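Local coordinates for protein neisseria adhesin A (PDB 4CJD) that probably adheres to human epithelial cells and induces their uptake of the bacterium, as a trimeric autotransporter adhesin on the meningococcal surface, at residues T24-I36 with A49-G63. Numbering follows the deposited sequence.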
ATOM      1  N   THR A  24     -14.196  32.593  11.694  1.00 13.93           N
ATOM      2  CA  THR A  24     -12.737  32.789  11.667  1.00 13.62           C
ATOM      3  C   THR A  24     -12.031  31.817  12.632  1.00 16.54           C
ATOM      4  O   THR A  24     -11.016  31.197  12.270  1.00 13.71           O
ATOM      5  CB  THR A  24     -12.415  34.285  11.983  1.00 17.58           C
ATOM      6  OG1 THR A  24     -13.090  35.086  11.013  1.00 20.41           O
ATOM      7  CG2 THR A  24     -10.898  34.583  11.965  1.00 18.27           C
ATOM      8  N   GLN A  25     -12.596  31.597  13.834  1.00 15.90           N
ATOM      9  CA  GLN A  25     -12.040  30.551  14.706  1.00 13.19           C
ATOM     10  C   GLN A  25     -12.182  29.143  14.124  1.00 14.76           C
ATOM     11  O   GLN A  25     -11.256  28.321  14.247  1.00 11.95           O
ATOM     12  CB  GLN A  25     -12.694  30.585  16.103  1.00 15.31           C
ATOM     13  CG  GLN A  25     -12.319  31.796  16.921  1.00 21.06           C
ATOM     14  CD  GLN A  25     -12.773  31.693  18.365  1.00 18.84           C
ATOM     15  OE1 GLN A  25     -13.913  31.326  18.651  1.00 18.63           O
ATOM     16  NE2 GLN A  25     -11.883  32.031  19.279  1.00 16.88           N
ATOM     17  N   ASP A  26     -13.331  28.843  13.497  1.00 12.63           N
ATOM     18  CA  ASP A  26     -13.465  27.569  12.796  1.00 15.15           C
ATOM     19  C   ASP A  26     -12.371  27.362  11.760  1.00 17.86           C
ATOM     20  O   ASP A  26     -11.807  26.257  11.605  1.00 13.24           O
ATOM     21  CB  ASP A  26     -14.827  27.447  12.087  1.00 12.03           C
ATOM     22  CG  ASP A  26     -15.924  27.057  13.027  1.00 23.86           C
ATOM     23  OD1 ASP A  26     -15.631  26.761  14.203  1.00 21.84           O
ATOM     24  OD2 ASP A  26     -17.068  27.046  12.594  1.00 26.59           O
ATOM     25  N   ILE A  27     -12.062  28.418  11.037  1.00 11.78           N
ATOM     26  CA  ILE A  27     -11.069  28.287   9.960  1.00 12.50           C
ATOM     27  C   ILE A  27      -9.627  28.254  10.461  1.00 15.17           C
ATOM     28  O   ILE A  27      -8.775  27.475   9.969  1.00 13.46           O
ATOM     29  CB  ILE A  27     -11.254  29.433   8.930  1.00 11.36           C
ATOM     30  CG1 ILE A  27     -12.550  29.204   8.129  1.00 14.82           C
ATOM     31  CG2 ILE A  27     -10.037  29.555   7.923  1.00 11.17           C
ATOM     32  CD1 ILE A  27     -13.026  30.502   7.400  1.00 12.74           C
ATOM     33  N   ASN A  28      -9.346  29.081  11.447  1.00 11.30           N
ATOM     34  CA  ASN A  28      -7.953  29.289  11.882  1.00 15.81           C
ATOM     35  C   ASN A  28      -7.626  28.634  13.194  1.00 14.79           C
ATOM     36  O   ASN A  28      -6.459  28.537  13.564  1.00 11.76           O
ATOM     37  CB  ASN A  28      -7.634  30.783  11.990  1.00 15.52           C
ATOM     38  CG  ASN A  28      -7.735  31.479  10.644  1.00 21.29           C
ATOM     39  OD1 ASN A  28      -6.983  31.183   9.752  1.00 22.04           O
ATOM     40  ND2 ASN A  28      -8.712  32.346  10.485  1.00 21.09           N
ATOM     41  N   GLY A  29      -8.634  28.171  13.923  1.00 12.35           N
ATOM     42  CA  GLY A  29      -8.290  27.437  15.146  1.00 14.47           C
ATOM     43  C   GLY A  29      -8.450  28.297  16.386  1.00 18.43           C
ATOM     44  O   GLY A  29      -8.556  29.529  16.281  1.00 15.21           O
ATOM     45  N   PHE A  30      -8.512  27.680  17.567  1.00 14.62           N
ATOM     46  CA  PHE A  30      -8.409  28.479  18.783  1.00 13.40           C
ATOM     47  C   PHE A  30      -7.745  27.648  19.862  1.00 14.43           C
ATOM     48  O   PHE A  30      -7.539  26.413  19.720  1.00 13.92           O
ATOM     49  CB  PHE A  30      -9.787  28.993  19.258  1.00 14.00           C
ATOM     50  CG  PHE A  30     -10.714  27.880  19.714  1.00 18.99           C
ATOM     51  CD1 PHE A  30     -11.405  27.107  18.771  1.00 16.92           C
ATOM     52  CD2 PHE A  30     -10.876  27.593  21.072  1.00 14.61           C
ATOM     53  CE1 PHE A  30     -12.257  26.069  19.169  1.00 13.48           C
ATOM     54  CE2 PHE A  30     -11.733  26.543  21.501  1.00 14.67           C
ATOM     55  CZ  PHE A  30     -12.442  25.794  20.543  1.00 14.04           C
ATOM     56  N   LYS A  31      -7.369  28.315  20.937  1.00 15.47           N
ATOM     57  CA  LYS A  31      -6.640  27.634  22.002  1.00 14.73           C
ATOM     58  C   LYS A  31      -7.122  28.121  23.333  1.00 15.78           C
ATOM     59  O   LYS A  31      -7.870  29.120  23.418  1.00 16.32           O
ATOM     60  CB  LYS A  31      -5.154  27.895  21.863  1.00 14.78           C
ATOM     61  CG  LYS A  31      -4.767  29.345  22.134  1.00 15.58           C
ATOM     62  CD  LYS A  31      -3.271  29.528  21.776  1.00 16.35           C
ATOM     63  CE  LYS A  31      -2.742  30.871  22.142  1.00 21.56           C
ATOM     64  NZ  LYS A  31      -3.435  31.961  21.428  1.00 22.39           N
ATOM     65  N   VAL A  32      -6.674  27.438  24.390  1.00 16.41           N
ATOM     66  CA  VAL A  32      -7.077  27.795  25.728  1.00 17.36           C
ATOM     67  C   VAL A  32      -6.719  29.251  25.962  1.00 18.18           C
ATOM     68  O   VAL A  32      -5.602  29.715  25.637  1.00 18.14           O
ATOM     69  CB  VAL A  32      -6.423  26.898  26.796  1.00 17.82           C
ATOM     70  CG1 VAL A  32      -6.751  27.420  28.259  1.00 19.26           C
ATOM     71  CG2 VAL A  32      -6.843  25.397  26.605  1.00 17.14           C
ATOM     72  N   GLY A  33      -7.699  29.977  26.478  1.00 19.00           N
ATOM     73  CA  GLY A  33      -7.526  31.376  26.776  1.00 19.97           C
ATOM     74  C   GLY A  33      -7.934  32.340  25.679  1.00 27.80           C
ATOM     75  O   GLY A  33      -8.050  33.543  25.940  1.00 28.23           O
ATOM     76  N   ASP A  34      -8.131  31.844  24.455  1.00 19.87           N
ATOM     77  CA  ASP A  34      -8.721  32.684  23.406  1.00 18.25           C
ATOM     78  C   ASP A  34     -10.158  33.090  23.780  1.00 25.72           C
ATOM     79  O   ASP A  34     -10.887  32.328  24.408  1.00 22.57           O
ATOM     80  CB  ASP A  34      -8.747  31.983  22.057  1.00 16.94           C
ATOM     81  CG  ASP A  34      -7.375  31.827  21.436  1.00 17.02           C
ATOM     82  OD1 ASP A  34      -6.358  32.285  21.981  1.00 20.34           O
ATOM     83  OD2 ASP A  34      -7.320  31.185  20.403  1.00 16.69           O
ATOM     84  N   THR A  35     -10.568  34.289  23.390  1.00 20.33           N
ATOM     85  CA  THR A  35     -11.929  34.711  23.682  1.00 20.32           C
ATOM     86  C   THR A  35     -12.894  33.977  22.764  1.00 19.46           C
ATOM     87  O   THR A  35     -12.668  33.845  21.548  1.00 18.49           O
ATOM     88  CB  THR A  35     -12.117  36.239  23.497  1.00 28.93           C
ATOM     89  OG1 THR A  35     -11.120  36.925  24.246  1.00 29.80           O
ATOM     90  CG2 THR A  35     -13.528  36.702  23.978  1.00 22.88           C
ATOM     91  N   ILE A  36     -13.952  33.467  23.357  1.00 19.91           N
ATOM     92  CA  ILE A  36     -15.062  32.901  22.605  1.00 19.45           C
ATOM     93  C   ILE A  36     -16.233  33.911  22.717  1.00 26.07           C
ATOM     94  O   ILE A  36     -16.556  34.343  23.814  1.00 26.54           O
ATOM     95  CB  ILE A  36     -15.470  31.559  23.165  1.00 21.29           C
ATOM     96  CG1 ILE A  36     -14.479  30.470  22.704  1.00 21.37           C
ATOM     97  CG2 ILE A  36     -16.949  31.209  22.734  1.00 25.19           C
ATOM     98  CD1 ILE A  36     -14.671  29.163  23.533  1.00 23.63           C
ATOM     99  N   ALA A  49     -11.906  30.737  26.295  1.00 19.98           N
ATOM    100  CA  ALA A  49     -11.898  29.302  25.998  1.00 21.20           C
ATOM    101  C   ALA A  49     -11.172  28.506  27.111  1.00 27.43           C
ATOM    102  O   ALA A  49     -10.058  28.858  27.520  1.00 23.69           O
ATOM    103  CB  ALA A  49     -11.256  29.052  24.664  1.00 17.70           C
ATOM    104  N   THR A  50     -11.825  27.465  27.619  1.00 19.52           N
ATOM    105  CA  THR A  50     -11.223  26.552  28.567  1.00 19.83           C
ATOM    106  C   THR A  50     -10.758  25.331  27.813  1.00 18.61           C
ATOM    107  O   THR A  50     -11.121  25.150  26.655  1.00 17.67           O
ATOM    108  CB  THR A  50     -12.211  26.061  29.613  1.00 21.61           C
ATOM    109  OG1 THR A  50     -13.198  25.274  28.920  1.00 23.68           O
ATOM    110  CG2 THR A  50     -12.861  27.236  30.375  1.00 22.27           C
ATOM    111  N   GLU A  51     -10.051  24.436  28.481  1.00 18.75           N
ATOM    112  CA  GLU A  51      -9.697  23.181  27.841  1.00 18.16           C
ATOM    113  C   GLU A  51     -10.970  22.352  27.477  1.00 25.78           C
ATOM    114  O   GLU A  51     -10.954  21.660  26.466  1.00 22.40           O
ATOM    115  CB  GLU A  51      -8.723  22.418  28.736  1.00 18.31           C
ATOM    116  CG  GLU A  51      -8.266  21.051  28.202  1.00 23.11           C
ATOM    117  CD  GLU A  51      -7.544  21.098  26.844  1.00 31.10           C
ATOM    118  OE1 GLU A  51      -7.058  22.169  26.400  1.00 28.36           O
ATOM    119  OE2 GLU A  51      -7.461  20.022  26.213  1.00 33.98           O
ATOM    120  N   ASP A  52     -12.070  22.462  28.249  1.00 18.48           N
ATOM    121  CA  ASP A  52     -13.305  21.781  27.896  1.00 18.40           C
ATOM    122  C   ASP A  52     -13.804  22.254  26.525  1.00 19.64           C
ATOM    123  O   ASP A  52     -14.290  21.450  25.756  1.00 23.26           O
ATOM    124  CB  ASP A  52     -14.437  22.015  28.905  1.00 22.12           C
ATOM    125  CG  ASP A  52     -14.239  21.287  30.242  1.00 36.51           C
ATOM    126  OD1 ASP A  52     -13.485  20.300  30.322  1.00 32.57           O
ATOM    127  OD2 ASP A  52     -14.881  21.726  31.228  1.00 42.56           O
ATOM    128  N   ASP A  53     -13.753  23.565  26.263  1.00 18.23           N
ATOM    129  CA  ASP A  53     -14.195  24.107  24.975  1.00 19.85           C
ATOM    130  C   ASP A  53     -13.351  23.599  23.845  1.00 19.31           C
ATOM    131  O   ASP A  53     -13.844  23.330  22.752  1.00 16.22           O
ATOM    132  CB  ASP A  53     -14.121  25.626  24.923  1.00 20.20           C
ATOM    133  CG  ASP A  53     -15.058  26.286  25.866  1.00 24.25           C
ATOM    134  OD1 ASP A  53     -16.269  26.032  25.766  1.00 25.61           O
ATOM    135  OD2 ASP A  53     -14.573  27.064  26.717  1.00 24.71           O
ATOM    136  N   VAL A  54     -12.063  23.520  24.101  1.00 15.52           N
ATOM    137  CA  VAL A  54     -11.142  23.009  23.111  1.00 19.89           C
ATOM    138  C   VAL A  54     -11.460  21.544  22.777  1.00 18.80           C
ATOM    139  O   VAL A  54     -11.548  21.177  21.603  1.00 17.62           O
ATOM    140  CB  VAL A  54      -9.699  23.142  23.584  1.00 17.94           C
ATOM    141  CG1 VAL A  54      -8.783  22.196  22.768  1.00 17.64           C
ATOM    142  CG2 VAL A  54      -9.235  24.629  23.499  1.00 14.85           C
ATOM    143  N   LYS A  55     -11.654  20.722  23.802  1.00 20.88           N
ATOM    144  CA  LYS A  55     -11.987  19.316  23.606  1.00 22.28           C
ATOM    145  C   LYS A  55     -13.351  19.097  22.947  1.00 25.70           C
ATOM    146  O   LYS A  55     -13.525  18.113  22.250  1.00 19.92           O
ATOM    147  CB  LYS A  55     -11.944  18.555  24.938  1.00 21.04           C
ATOM    148  CG  LYS A  55     -10.498  18.291  25.408  1.00 25.91           C
ATOM    149  CD  LYS A  55     -10.457  17.403  26.643  1.00 32.42           C
ATOM    150  CE  LYS A  55      -9.026  17.176  27.142  1.00 34.58           C
ATOM    151  NZ  LYS A  55      -8.231  16.326  26.182  1.00 36.61           N
ATOM    152  N   ALA A  56     -14.304  19.998  23.191  1.00 14.94           N
ATOM    153  CA  ALA A  56     -15.651  19.908  22.625  1.00 19.96           C
ATOM    154  C   ALA A  56     -15.662  20.263  21.122  1.00 23.27           C
ATOM    155  O   ALA A  56     -16.620  19.954  20.426  1.00 19.51           O
ATOM    156  CB  ALA A  56     -16.617  20.845  23.384  1.00 18.12           C
ATOM    157  N   ASP A  57     -14.603  20.925  20.629  1.00 13.65           N
ATOM    158  CA  ASP A  57     -14.549  21.293  19.220  1.00 12.96           C
ATOM    159  C   ASP A  57     -14.314  20.053  18.378  1.00 14.37           C
ATOM    160  O   ASP A  57     -13.584  19.165  18.793  1.00 14.48           O
ATOM    161  CB  ASP A  57     -13.441  22.346  18.966  1.00 12.65           C
ATOM    162  CG  ASP A  57     -13.301  22.686  17.476  1.00 19.96           C
ATOM    163  OD1 ASP A  57     -14.140  23.414  16.943  1.00 15.34           O
ATOM    164  OD2 ASP A  57     -12.387  22.174  16.821  1.00 16.10           O
ATOM    165  N   ASP A  58     -14.882  19.992  17.178  1.00 15.72           N
ATOM    166  CA  ASP A  58     -14.811  18.755  16.390  1.00 11.65           C
ATOM    167  C   ASP A  58     -13.402  18.365  16.041  1.00 14.31           C
ATOM    168  O   ASP A  58     -13.091  17.170  15.876  1.00 16.61           O
ATOM    169  CB  ASP A  58     -15.623  18.908  15.073  1.00 21.80           C
ATOM    170  CG  ASP A  58     -17.106  18.758  15.282  1.00 24.01           C
ATOM    171  OD1 ASP A  58     -17.543  18.111  16.263  1.00 25.48           O
ATOM    172  OD2 ASP A  58     -17.844  19.304  14.460  1.00 27.03           O
ATOM    173  N   PHE A  59     -12.530  19.375  15.911  1.00 16.47           N
ATOM    174  CA  PHE A  59     -11.131  19.109  15.647  1.00 10.76           C
ATOM    175  C   PHE A  59     -10.228  19.676  16.708  1.00 12.02           C
ATOM    176  O   PHE A  59      -9.062  20.039  16.426  1.00 10.45           O
ATOM    177  CB  PHE A  59     -10.730  19.640  14.235  1.00 12.69           C
ATOM    178  CG  PHE A  59     -11.553  18.994  13.127  1.00 15.33           C
ATOM    179  CD1 PHE A  59     -11.222  17.733  12.656  1.00  9.72           C
ATOM    180  CD2 PHE A  59     -12.686  19.583  12.666  1.00 12.72           C
ATOM    181  CE1 PHE A  59     -11.997  17.100  11.666  1.00 13.90           C
ATOM    182  CE2 PHE A  59     -13.474  18.970  11.650  1.00 18.01           C
ATOM    183  CZ  PHE A  59     -13.104  17.690  11.179  1.00 11.88           C
ATOM    184  N   GLY A  60     -10.723  19.682  17.938  1.00 14.08           N
ATOM    185  CA  GLY A  60      -9.863  20.023  19.062  1.00 11.58           C
ATOM    186  C   GLY A  60      -9.287  21.427  18.887  1.00 15.47           C
ATOM    187  O   GLY A  60      -8.208  21.705  19.348  1.00 15.30           O
ATOM    188  N   GLY A  61     -10.011  22.313  18.200  1.00 13.69           N
ATOM    189  CA  GLY A  61      -9.567  23.698  18.074  1.00 11.69           C
ATOM    190  C   GLY A  61      -8.439  23.922  17.072  1.00 13.89           C
ATOM    191  O   GLY A  61      -7.877  25.009  16.971  1.00 12.69           O
ATOM    192  N   LEU A  62      -8.087  22.893  16.315  1.00 13.16           N
ATOM    193  CA  LEU A  62      -7.006  23.051  15.346  1.00 15.19           C
ATOM    194  C   LEU A  62      -7.352  24.040  14.244  1.00 13.43           C
ATOM    195  O   LEU A  62      -6.466  24.708  13.689  1.00 10.31           O
ATOM    196  CB  LEU A  62      -6.664  21.698  14.714  1.00 13.70           C
ATOM    197  CG  LEU A  62      -5.850  20.667  15.490  1.00 21.23           C
ATOM    198  CD1 LEU A  62      -5.755  19.373  14.656  1.00 13.73           C
ATOM    199  CD2 LEU A  62      -4.475  21.209  15.863  1.00 19.95           C
ATOM    200  N   GLY A  63      -8.634  24.061  13.866  1.00 13.49           N
ATOM    201  CA  GLY A  63      -9.086  24.839  12.722  1.00 12.94           C
ATOM    202  C   GLY A  63      -8.948  24.102  11.420  1.00  9.80           C
ATOM    203  O   GLY A  63      -8.130  23.180  11.290  1.00 11.59           O
TER
HETATM  204  O   HOH W   1     -14.760  23.503  14.430  1.00 33.70           O
HETATM  205  O   HOH W   2      -6.296  26.075  11.301  1.00 11.08           O
HETATM  206  O   HOH W   3      -6.361  24.184  20.188  1.00 15.38           O
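Ala49 joins the loop after helix 9-28 through two backbone bonds. Its N donates nearly straight to Asp34 O (2.7 Å). Its O accepts from Gly33 N at 2.8 Å. Ala49 CB lies 3.6 Å from Ile36 CD1 and, near the ring plane, at the edge of Phe30. Thr50 is the N-cap of helix 51-56; its N meets the anti lone pair of Asp53 OD2 almost straight (177°), while Asp53 OD1 pairs with Arg47. Asp53 O lies in the ring plane at the edge of Phe30, near CZ; Val54 CG2 comes to 3.7 Å from Phe30 CE2. Between helices 9-28 and 64-113 of the trimeric head domain, the chain leaves the coiled-coil axis as a lateral excursion, and Phe30 packs its outgoing limb against the returning one. Asp57 CB lies 3.9 Å from Phe30 CE1, and the carboxylate plane stands 85° from the ring; OD2 takes Phe59 N, as an Asx turn, and Gly61 N from opposite faces of the carboxylate plane. Gly61 O then accepts from Phe30 N (2.8 Å). At Gly63 the limbs close to 3.6 Å between its CA and Gly29 CA, and a CA-H...O contact joins Gly63 CA to Asp26 O.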